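PKS (Streptomyces albus, PDB 4OQJ) probably acts as a ketosynthase of an "AT-less" type I polyketide synthase, extending acyl chains held on carrier proteins during oxazolomycin biosynthesis. Local coordinates at residues A199-C204 and K283-N288; Q303-V308 and V341-Q346. All coordinates share one frame; numbering follows the deposited sequence.

Contact 1. Residues A199-C204 and K283-N288; sequences AVHLAC and KGTAVN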
# COMPACT_ATOMS: atom_id res chain seq x y z
N ALA A 199 5.16 -3.69 -3.51
CA ALA A 199 5.03 -4.24 -2.17
C ALA A 199 6.40 -4.21 -1.49
O ALA A 199 6.51 -3.85 -0.31
CB ALA A 199 4.48 -5.65 -2.21
N VAL A 200 7.44 -4.58 -2.24
CA VAL A 200 8.80 -4.52 -1.72
C VAL A 200 9.14 -3.08 -1.32
O VAL A 200 9.71 -2.83 -0.26
CB VAL A 200 9.82 -5.07 -2.75
CG1 VAL A 200 11.25 -4.72 -2.35
CG2 VAL A 200 9.69 -6.58 -2.88
N HIS A 201 8.80 -2.13 -2.19
CA HIS A 201 9.08 -0.73 -1.90
C HIS A 201 8.41 -0.29 -0.60
O HIS A 201 9.04 0.35 0.26
CB HIS A 201 8.62 0.13 -3.05
CG HIS A 201 8.67 1.60 -2.78
ND1 HIS A 201 9.83 2.33 -2.88
CD2 HIS A 201 7.69 2.46 -2.44
CE1 HIS A 201 9.56 3.60 -2.63
NE2 HIS A 201 8.27 3.71 -2.36
N LEU A 202 7.13 -0.63 -0.43
CA LEU A 202 6.42 -0.17 0.76
C LEU A 202 6.92 -0.88 2.02
O LEU A 202 6.99 -0.27 3.09
CB LEU A 202 4.91 -0.36 0.60
CG LEU A 202 4.28 0.50 -0.50
CD1 LEU A 202 2.83 0.11 -0.69
CD2 LEU A 202 4.41 1.99 -0.19
N ALA A 203 7.29 -2.15 1.89
CA ALA A 203 7.90 -2.88 3.00
C ALA A 203 9.19 -2.20 3.47
O ALA A 203 9.40 -2.00 4.67
CB ALA A 203 8.17 -4.30 2.61
N CYS A 204 10.04 -1.82 2.52
CA CYS A 204 11.26 -1.10 2.87
C CYS A 204 10.95 0.25 3.52
O CYS A 204 11.58 0.62 4.50
CB CYS A 204 12.14 -0.91 1.63
SG CYS A 204 12.83 -2.45 0.96
N LYS A 283 19.54 -1.98 -1.84
CA LYS A 283 20.22 -0.71 -1.63
C LYS A 283 19.26 0.44 -1.76
O LYS A 283 19.45 1.51 -1.16
CB LYS A 283 21.36 -0.55 -2.65
CG LYS A 283 22.35 -1.71 -2.70
CD LYS A 283 23.31 -1.68 -1.54
CE LYS A 283 24.32 -0.54 -1.64
NZ LYS A 283 25.16 -0.46 -0.42
N GLY A 284 18.22 0.24 -2.56
CA GLY A 284 17.25 1.29 -2.80
C GLY A 284 16.12 0.84 -3.71
O GLY A 284 16.24 -0.17 -4.43
N THR A 285 15.02 1.57 -3.66
CA THR A 285 13.84 1.27 -4.46
C THR A 285 13.18 2.57 -4.86
O THR A 285 13.33 3.58 -4.18
CB THR A 285 12.81 0.42 -3.69
OG1 THR A 285 12.25 1.20 -2.63
CG2 THR A 285 13.44 -0.85 -3.11
N ALA A 286 12.43 2.55 -5.96
CA ALA A 286 11.68 3.72 -6.38
C ALA A 286 10.40 3.27 -7.07
O ALA A 286 10.36 2.21 -7.70
CB ALA A 286 12.51 4.60 -7.30
N VAL A 287 9.36 4.07 -6.90
CA VAL A 287 8.08 3.85 -7.54
C VAL A 287 7.57 5.18 -8.06
O VAL A 287 7.67 6.19 -7.36
CB VAL A 287 7.04 3.24 -6.56
CG1 VAL A 287 5.66 3.12 -7.24
CG2 VAL A 287 7.52 1.91 -6.04
N ASN A 288 7.04 5.19 -9.28
CA ASN A 288 6.39 6.37 -9.81
C ASN A 288 5.20 5.95 -10.68
O ASN A 288 4.87 4.76 -10.75
CB ASN A 288 7.40 7.24 -10.59
CG ASN A 288 7.83 6.64 -11.91
OD1 ASN A 288 7.25 5.66 -12.37
ND2 ASN A 288 8.84 7.23 -12.55
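His201 ND1 and Thr285 OG1 lie 2.7 Å apart in a hydrogen bond whose direction is not fixed, the hydroxyl arriving at the ring edge near its plane. The angle at the hydrogen, 150°, is moderately bent. His201 holds CG anti to its backbone N (chi1 171°), which swings the imidazole off helix 195-209 and down onto strand 280-289. There one face of the ring rests on the methyl Val287 CG2, 3.8 Å from the ring centroid in a CH-pi contact; the same methyl comes within 3.5 Å of His201 CG, displaced toward the rim. The second ring nitrogen, NE2, bonds to Asp211 of the second subunit, so both nitrogens are engaged, the ring's rotation is pinned and the contact forms part of the subunit interface. In the layered alpha-beta-alpha-beta-alpha thiolase fold, helix 195-209 belongs to the buried central layer. Ala203 faces strands 132-138 and 214-221, whereas Thr285 and Val287 extend the opposing surface with strand 441-448. Farther along the helix, Cys204 SG only brushes Thr285 CG2, at 4.4 Å. Val287 also packs on Pro185 of the second subunit.

Contact 2. Residues Q303-V308 and V341-Q346; sequences QGQAAV and VAALNQ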
# COMPACT_ATOMS: atom_id res chain seq x y z
N GLN A 303 9.71 7.78 -20.65
CA GLN A 303 10.10 8.73 -19.61
C GLN A 303 9.80 8.24 -18.22
O GLN A 303 10.62 8.42 -17.32
CB GLN A 303 9.42 10.07 -19.87
CG GLN A 303 9.98 10.75 -21.12
CD GLN A 303 11.52 10.79 -21.13
OE1 GLN A 303 12.15 11.10 -20.12
NE2 GLN A 303 12.11 10.46 -22.27
N GLY A 304 8.65 7.59 -18.03
CA GLY A 304 8.29 7.05 -16.73
C GLY A 304 9.28 5.98 -16.29
O GLY A 304 9.73 5.96 -15.14
N GLN A 305 9.62 5.09 -17.20
CA GLN A 305 10.59 4.04 -16.92
C GLN A 305 11.98 4.63 -16.64
O GLN A 305 12.63 4.29 -15.65
CB GLN A 305 10.69 3.06 -18.09
CG GLN A 305 9.46 2.21 -18.36
CD GLN A 305 9.69 1.25 -19.53
OE1 GLN A 305 10.82 0.86 -19.81
NE2 GLN A 305 8.63 0.89 -20.23
N ALA A 306 12.44 5.54 -17.50
CA ALA A 306 13.77 6.12 -17.32
C ALA A 306 13.86 6.79 -15.95
O ALA A 306 14.86 6.66 -15.24
CB ALA A 306 14.06 7.11 -18.44
N ALA A 307 12.81 7.51 -15.56
CA ALA A 307 12.82 8.23 -14.29
C ALA A 307 12.89 7.29 -13.10
O ALA A 307 13.62 7.55 -12.14
CB ALA A 307 11.60 9.12 -14.17
N VAL A 308 12.14 6.20 -13.12
CA VAL A 308 12.12 5.38 -11.91
C VAL A 308 13.47 4.65 -11.76
O VAL A 308 13.94 4.45 -10.64
CB VAL A 308 10.94 4.39 -11.92
CG1 VAL A 308 11.25 3.15 -12.76
CG2 VAL A 308 10.60 3.99 -10.50
N VAL A 341 14.73 -0.60 -23.36
CA VAL A 341 16.17 -0.40 -23.49
C VAL A 341 16.49 1.08 -23.69
O VAL A 341 17.50 1.57 -23.19
CB VAL A 341 16.72 -1.23 -24.64
CG1 VAL A 341 18.21 -0.95 -24.85
CG2 VAL A 341 16.49 -2.72 -24.36
N ALA A 342 15.64 1.79 -24.42
CA ALA A 342 15.81 3.23 -24.59
C ALA A 342 15.74 3.93 -23.23
O ALA A 342 16.48 4.87 -22.97
CB ALA A 342 14.76 3.80 -25.53
N ALA A 343 14.84 3.47 -22.37
CA ALA A 343 14.67 4.06 -21.06
C ALA A 343 15.87 3.78 -20.16
O ALA A 343 16.35 4.66 -19.46
CB ALA A 343 13.39 3.54 -20.41
N LEU A 344 16.35 2.54 -20.18
CA LEU A 344 17.55 2.16 -19.44
C LEU A 344 18.79 2.92 -19.93
O LEU A 344 19.60 3.38 -19.12
CB LEU A 344 17.80 0.66 -19.57
CG LEU A 344 16.87 -0.25 -18.77
CD1 LEU A 344 17.03 -1.67 -19.27
CD2 LEU A 344 17.19 -0.15 -17.26
N ASN A 345 18.94 3.03 -21.24
CA ASN A 345 20.03 3.83 -21.82
C ASN A 345 19.98 5.26 -21.27
O ASN A 345 20.99 5.80 -20.83
CB ASN A 345 19.95 3.87 -23.35
CG ASN A 345 20.49 2.60 -24.02
OD1 ASN A 345 21.14 1.77 -23.40
ND2 ASN A 345 20.21 2.46 -25.32
N GLN A 346 18.80 5.85 -21.30
CA GLN A 346 18.64 7.24 -20.86
C GLN A 346 19.01 7.36 -19.39
O GLN A 346 19.77 8.25 -19.00
CB GLN A 346 17.21 7.75 -21.11
CG GLN A 346 16.97 9.15 -20.56
CD GLN A 346 15.55 9.65 -20.79
OE1 GLN A 346 15.01 9.54 -21.89
NE2 GLN A 346 14.94 10.21 -19.75
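Gln303 and Gln346 pair through their terminal amides, whose planes are 22° apart, closing a ring of two hydrogen bonds. Gln346 NE2 gives a nearly straight bond to Gln303 OE1 at 3.0 Å, in the plane of its own amide but tilted from that of the acceptor carbonyl. The return bond, Gln303 NE2 to Gln346 OE1 at 3.1 Å, is more bent, yet it meets a lone pair in the carbonyl plane. The two side chains cross at about a right angle: Gln346 reaches straight out from its helix, while Gln303 starts away from its partner and folds back by a bend at chi2 (-50°). This exposed amide pair closes one side of a tight alanine contact. Ala306 CB lies 3.5 Å from Ala343 O and 4.1 Å from Ala343 CB, and the Gln346 amide passes over it, NE2 at 3.5 Å. Gln305 flanks the alanines, its CB 3.6 Å from Ala343 CB. Such small residues let the helix axes approach to 7.9 Å while crossing at 40°. The other side of helix 302-316 packs on strand 280-289 through Ala307 and Val308, and helix 336-348 turns Leu344 and Asn345 onto strand 413-415.

Contacts 1 and 2 follow in series along the chain, their centres about 17 Å apart, and strand 280-289 leads on to helix 302-316 to join them. While Thr285 and Val287 serve contact 1, Ala286 and Asn288 meet helix 302-316: Asn288 ND2 probably donates to Gly304 O at 3.0 Å, and Ala286 O lies 3.3 Å from Val308 CG2. Together the two contacts span successive layers of the thiolase fold, from central helix through sheet to outer helices. Ser292 and Lys294, of a potassium site, lie in the connection between that strand and helix. A bound potassium ion is about 13 Å from the Gln303 side chain. In ketosynthases generally, the nucleophilic cysteine sits at the start of the central helix used by contact 1.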